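Local structure of enterobactin synthetase component F-related protein (4OXI) at residues S382-I396 and I453-G465. The protein probably activates glycine with ATP as glycyl-adenylate, serving as the adenylation enzyme of a lipopolysaccharide modification pathway that confers antimicrobial peptide resistance. Sequence-based numbering, arbitrary orientation.
With GAP (glycyl-adenosine-5'-phosphate), chain B.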
loop_
_atom_site.group_PDB
_atom_site.type_symbol
_atom_site.label_atom_id
_atom_site.label_comp_id
_atom_site.label_asym_id
_atom_site.label_seq_id
_atom_site.Cartn_x
_atom_site.Cartn_y
_atom_site.Cartn_z
ATOM N N SER A 382 4.322 2.240 24.009
ATOM C CA SER A 382 4.243 2.076 22.557
ATOM C C SER A 382 5.641 1.920 21.984
ATOM O O SER A 382 6.631 2.293 22.619
ATOM C CB SER A 382 3.595 3.296 21.921
ATOM O OG SER A 382 4.387 4.440 22.195
ATOM N N VAL A 383 5.719 1.370 20.782
ATOM C CA VAL A 383 6.987 1.238 20.085
ATOM C C VAL A 383 7.215 2.514 19.295
ATOM O O VAL A 383 6.332 2.955 18.550
ATOM C CB VAL A 383 6.967 0.026 19.148
ATOM C CG1 VAL A 383 8.300 -0.137 18.434
ATOM C CG2 VAL A 383 6.611 -1.236 19.925
ATOM N N PRO A 384 8.385 3.136 19.473
ATOM C CA PRO A 384 8.753 4.329 18.695
ATOM C C PRO A 384 8.701 4.045 17.191
ATOM O O PRO A 384 8.878 2.893 16.797
ATOM C CB PRO A 384 10.209 4.579 19.100
ATOM C CG PRO A 384 10.350 3.919 20.476
ATOM C CD PRO A 384 9.401 2.760 20.477
ATOM N N ILE A 385 8.471 5.066 16.369
ATOM C CA ILE A 385 8.590 4.895 14.918
ATOM C C ILE A 385 10.052 5.063 14.495
ATOM O O ILE A 385 10.429 4.752 13.364
ATOM C CB ILE A 385 7.675 5.855 14.125
ATOM C CG1 ILE A 385 7.869 7.309 14.559
ATOM C CG2 ILE A 385 6.212 5.473 14.311
ATOM C CD1 ILE A 385 7.177 8.324 13.595
ATOM N N GLY A 386 10.877 5.566 15.410
ATOM C CA GLY A 386 12.320 5.439 15.255
ATOM C C GLY A 386 13.003 6.607 14.585
ATOM O O GLY A 386 12.775 7.773 14.934
ATOM N N ARG A 387 13.853 6.293 13.620
ATOM C CA ARG A 387 14.551 7.324 12.868
ATOM C C ARG A 387 14.596 6.965 11.395
ATOM O O ARG A 387 14.324 5.822 11.015
ATOM C CB ARG A 387 15.968 7.520 13.416
ATOM C CG ARG A 387 16.711 6.218 13.667
ATOM C CD ARG A 387 18.208 6.457 13.998
ATOM N NE ARG A 387 18.379 7.282 15.190
ATOM C CZ ARG A 387 19.094 8.402 15.220
ATOM N NH1 ARG A 387 19.189 9.107 16.346
ATOM N NH2 ARG A 387 19.719 8.815 14.123
ATOM N N ALA A 388 14.953 7.947 10.573
ATOM C CA ALA A 388 14.898 7.814 9.129
ATOM C C ALA A 388 15.991 6.912 8.607
ATOM O O ALA A 388 17.051 6.796 9.217
ATOM C CB ALA A 388 15.014 9.188 8.478
ATOM N N PHE A 389 15.736 6.293 7.459
ATOM C CA PHE A 389 16.767 5.546 6.759
ATOM C C PHE A 389 17.921 6.464 6.368
ATOM O O PHE A 389 19.071 6.071 6.431
ATOM C CB PHE A 389 16.190 4.904 5.503
ATOM C CG PHE A 389 15.134 3.876 5.782
ATOM C CD1 PHE A 389 15.440 2.730 6.485
ATOM C CD2 PHE A 389 13.837 4.047 5.317
ATOM C CE1 PHE A 389 14.471 1.769 6.742
ATOM C CE2 PHE A 389 12.861 3.085 5.571
ATOM C CZ PHE A 389 13.182 1.949 6.286
ATOM N N GLU A 390 17.595 7.685 5.963
ATOM C CA GLU A 390 18.590 8.652 5.512
ATOM C C GLU A 390 18.542 9.898 6.372
ATOM O O GLU A 390 17.462 10.425 6.642
ATOM C CB GLU A 390 18.300 9.054 4.070
ATOM C CG GLU A 390 18.295 7.893 3.104
ATOM C CD GLU A 390 18.133 8.346 1.674
ATOM O OE1 GLU A 390 17.089 8.976 1.356
ATOM O OE2 GLU A 390 19.059 8.080 0.873
ATOM N N GLU A 391 19.702 10.397 6.791
ATOM C CA GLU A 391 19.712 11.622 7.587
ATOM C C GLU A 391 19.314 12.785 6.688
ATOM O O GLU A 391 19.335 12.652 5.464
ATOM C CB GLU A 391 21.067 11.842 8.281
ATOM C CG GLU A 391 21.385 10.838 9.428
ATOM C CD GLU A 391 20.726 11.177 10.793
ATOM O OE1 GLU A 391 21.305 10.801 11.843
ATOM O OE2 GLU A 391 19.631 11.794 10.835
ATOM N N GLU A 392 18.900 13.892 7.308
ATOM C CA GLU A 392 18.423 15.100 6.617
ATOM C C GLU A 392 17.052 14.981 5.958
ATOM O O GLU A 392 16.680 15.833 5.150
ATOM C CB GLU A 392 19.452 15.618 5.605
ATOM C CG GLU A 392 20.834 15.812 6.201
ATOM C CD GLU A 392 21.765 16.600 5.301
ATOM O OE1 GLU A 392 21.658 16.474 4.055
ATOM O OE2 GLU A 392 22.602 17.348 5.853
ATOM N N CYS A 393 16.288 13.954 6.327
ATOM C CA CYS A 393 14.972 13.713 5.730
ATOM C C CYS A 393 13.793 14.184 6.567
ATOM O O CYS A 393 12.680 14.318 6.052
ATOM C CB CYS A 393 14.780 12.214 5.444
ATOM S SG CYS A 393 15.665 11.693 3.984
ATOM N N LEU A 394 14.017 14.394 7.859
ATOM C CA LEU A 394 12.917 14.656 8.767
ATOM C C LEU A 394 13.052 16.029 9.410
ATOM O O LEU A 394 14.156 16.464 9.740
ATOM C CB LEU A 394 12.887 13.606 9.869
ATOM C CG LEU A 394 12.769 12.143 9.447
ATOM C CD1 LEU A 394 12.682 11.267 10.673
ATOM C CD2 LEU A 394 11.542 11.942 8.579
ATOM N N ALA A 395 11.920 16.702 9.586
ATOM C CA ALA A 395 11.859 17.889 10.422
ATOM C C ALA A 395 10.555 17.888 11.202
ATOM O O ALA A 395 9.605 17.180 10.843
ATOM C CB ALA A 395 11.993 19.154 9.592
ATOM N N ILE A 396 10.520 18.671 12.274
ATOM C CA ILE A 396 9.352 18.778 13.133
ATOM C C ILE A 396 8.993 20.251 13.219
ATOM O O ILE A 396 9.865 21.091 13.410
ATOM C CB ILE A 396 9.665 18.255 14.532
ATOM C CG1 ILE A 396 10.106 16.792 14.468
ATOM C CG2 ILE A 396 8.468 18.404 15.458
ATOM C CD1 ILE A 396 10.586 16.243 15.807
ATOM N N ILE A 453 1.558 13.885 14.365
ATOM C CA ILE A 453 2.112 14.602 15.510
ATOM C C ILE A 453 3.095 13.677 16.228
ATOM O O ILE A 453 2.722 12.562 16.609
ATOM C CB ILE A 453 0.986 15.028 16.488
ATOM C CG1 ILE A 453 -0.011 15.942 15.765
ATOM C CG2 ILE A 453 1.564 15.698 17.740
ATOM C CD1 ILE A 453 0.656 17.125 15.059
ATOM N N VAL A 454 4.344 14.119 16.391
ATOM C CA VAL A 454 5.360 13.277 17.019
ATOM C C VAL A 454 6.106 13.989 18.139
ATOM O O VAL A 454 6.043 15.215 18.269
ATOM C CB VAL A 454 6.404 12.805 16.000
ATOM C CG1 VAL A 454 5.731 12.073 14.846
ATOM C CG2 VAL A 454 7.201 13.991 15.487
ATOM N N THR A 455 6.819 13.207 18.944
ATOM C CA THR A 455 7.781 13.772 19.885
ATOM C C THR A 455 9.150 13.096 19.731
ATOM O O THR A 455 9.228 11.905 19.426
ATOM C CB THR A 455 7.288 13.673 21.351
ATOM O OG1 THR A 455 8.233 14.313 22.214
ATOM C CG2 THR A 455 7.152 12.239 21.767
ATOM N N LYS A 456 10.227 13.858 19.903
ATOM C CA LYS A 456 11.563 13.271 19.889
ATOM C C LYS A 456 11.984 12.918 21.310
ATOM O O LYS A 456 12.109 13.794 22.168
ATOM C CB LYS A 456 12.583 14.213 19.263
ATOM C CG LYS A 456 13.957 13.585 19.117
ATOM C CD LYS A 456 14.909 14.503 18.391
ATOM C CE LYS A 456 16.303 13.896 18.280
ATOM N NZ LYS A 456 17.266 14.874 17.678
ATOM N N SER A 457 12.189 11.635 21.565
ATOM C CA SER A 457 12.507 11.186 22.910
ATOM C C SER A 457 13.623 10.163 22.852
ATOM O O SER A 457 13.535 9.195 22.097
ATOM C CB SER A 457 11.277 10.573 23.567
ATOM O OG SER A 457 11.592 10.118 24.870
ATOM N N ASN A 458 14.676 10.396 23.636
ATOM C CA ASN A 458 15.838 9.514 23.677
ATOM C C ASN A 458 16.391 9.247 22.270
ATOM O O ASN A 458 16.856 8.150 21.966
ATOM C CB ASN A 458 15.503 8.206 24.419
ATOM C CG ASN A 458 16.730 7.556 25.056
ATOM O OD1 ASN A 458 17.829 8.115 25.037
ATOM N ND2 ASN A 458 16.540 6.372 25.632
ATOM N N GLY A 459 16.327 10.255 21.410
ATOM C CA GLY A 459 16.896 10.149 20.075
ATOM C C GLY A 459 16.009 9.525 19.000
ATOM O O GLY A 459 16.426 9.426 17.838
ATOM N N VAL A 460 14.797 9.108 19.367
ATOM C CA VAL A 460 13.880 8.539 18.382
ATOM C C VAL A 460 12.526 9.252 18.384
ATOM O O VAL A 460 12.211 10.012 19.300
ATOM C CB VAL A 460 13.672 7.025 18.610
ATOM C CG1 VAL A 460 14.997 6.286 18.476
ATOM C CG2 VAL A 460 13.090 6.777 19.978
ATOM N N LEU A 461 11.728 9.008 17.354
ATOM C CA LEU A 461 10.420 9.635 17.259
ATOM C C LEU A 461 9.359 8.733 17.863
ATOM O O LEU A 461 9.394 7.516 17.690
ATOM C CB LEU A 461 10.091 9.937 15.798
ATOM C CG LEU A 461 10.917 11.051 15.166
ATOM C CD1 LEU A 461 10.636 11.152 13.674
ATOM C CD2 LEU A 461 10.589 12.365 15.853
ATOM N N ILE A 462 8.423 9.328 18.590
ATOM C CA ILE A 462 7.260 8.603 19.090
ATOM C C ILE A 462 6.026 9.193 18.413
ATOM O O ILE A 462 5.862 10.409 18.402
ATOM C CB ILE A 462 7.096 8.791 20.604
ATOM C CG1 ILE A 462 8.402 8.466 21.337
ATOM C CG2 ILE A 462 5.922 7.969 21.123
ATOM C CD1 ILE A 462 8.834 7.062 21.175
ATOM N N HIS A 463 5.160 8.345 17.861
ATOM C CA HIS A 463 3.984 8.841 17.147
ATOM C C HIS A 463 2.881 9.072 18.148
ATOM O O HIS A 463 2.516 8.153 18.865
ATOM C CB HIS A 463 3.517 7.834 16.086
ATOM C CG HIS A 463 2.346 8.303 15.275
ATOM N ND1 HIS A 463 1.042 8.181 15.707
ATOM C CD2 HIS A 463 2.282 8.892 14.054
ATOM C CE1 HIS A 463 0.226 8.675 14.790
ATOM N NE2 HIS A 463 0.952 9.115 13.779
ATOM N N LEU A 464 2.346 10.293 18.184
ATOM C CA LEU A 464 1.363 10.688 19.201
ATOM C C LEU A 464 -0.083 10.746 18.689
ATOM O O LEU A 464 -1.034 10.662 19.471
ATOM C CB LEU A 464 1.753 12.037 19.810
ATOM C CG LEU A 464 3.111 12.054 20.517
ATOM C CD1 LEU A 464 3.513 13.457 20.937
ATOM C CD2 LEU A 464 3.117 11.120 21.722
ATOM N N GLY A 465 -0.252 10.878 17.378
ATOM C CA GLY A 465 -1.577 11.025 16.803
ATOM C C GLY A 465 -1.533 11.941 15.601
ATOM O O GLY A 465 -0.474 12.136 14.997
HETATM N N GAP B . 2.844 3.261 3.567
HETATM C CA GAP B . 2.381 2.577 4.810
HETATM C C GAP B . 1.039 3.178 5.179
HETATM O O GAP B . 0.388 2.800 6.136
HETATM P PA GAP B . -0.851 5.034 4.441
HETATM O O1A GAP B . -0.642 6.236 3.554
HETATM O O2A GAP B . -2.006 4.078 4.192
HETATM O O3A GAP B . 0.547 4.255 4.340
HETATM C "C5'" GAP B . -0.018 6.622 6.354
HETATM O "O5'" GAP B . -0.923 5.594 5.947
HETATM C "C4'" GAP B . -0.336 7.013 7.783
HETATM O "O4'" GAP B . -0.399 5.837 8.594
HETATM C "C3'" GAP B . 0.756 7.834 8.433
HETATM O "O3'" GAP B . 0.626 9.217 8.104
HETATM C "C2'" GAP B . 0.534 7.543 9.907
HETATM O "O2'" GAP B . -0.585 8.270 10.391
HETATM C "C1'" GAP B . 0.047 6.117 9.920
HETATM N N9 GAP B . 1.178 5.217 10.239
HETATM C C8 GAP B . 1.925 4.548 9.340
HETATM N N7 GAP B . 2.871 3.794 9.955
HETATM C C5 GAP B . 2.737 3.994 11.284
HETATM C C6 GAP B . 3.428 3.517 12.500
HETATM N N6 GAP B . 4.459 2.634 12.415
HETATM N N1 GAP B . 2.978 3.978 13.692
HETATM C C2 GAP B . 1.945 4.847 13.788
HETATM N N3 GAP B . 1.277 5.318 12.717
HETATM C C4 GAP B . 1.618 4.931 11.465
HETATM O O HOH W 1 5.368 5.446 18.049
#
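Leu461, on strand 460-466 of the beta-hairpin, packs against Ile385 of the loop 384-386 and against Leu394 and Ile396 on strand 394-397 of its own antiparallel sheet. Its CB lies 3.6 Å from Gly386 O and 3.7 Å from Ile385 CG1. With CG anti to the carbonyl carbon (chi1 -70°), the branch point passes beside the same Gly386 O, and the two methyls then part company: CD1 meets Leu394 CD1 at 3.6 Å, while CD2 meets Ile396 CD1 at 3.9 Å, the two side chains running past each other in opposite directions. Leu417 of strand 416-419 also touches this side chain.

The backbone of Leu461 is gripped as well. Its N donates to Gly386 O at 2.9 Å, and its O accepts from Ile385 N at 2.9 Å and, weakly, from Gly386 N. Two residues thus face one, a classic beta bulge.

Beside it, a water bridges Val383 O and His463 N. Ile385 CG2 reaches within 3.6 Å of N1 of the bound glycyl-adenylate, whose adenine N3 sits 3.9 Å above the centre of the His463 ring; Asp452 accepts a hydrogen bond from His463 NE2, which would fix the ring's rotation. The chemistry implies a jointly assembled adenine site: backbone bonds hold the loop carrying Ile385 against the strand carrying His463.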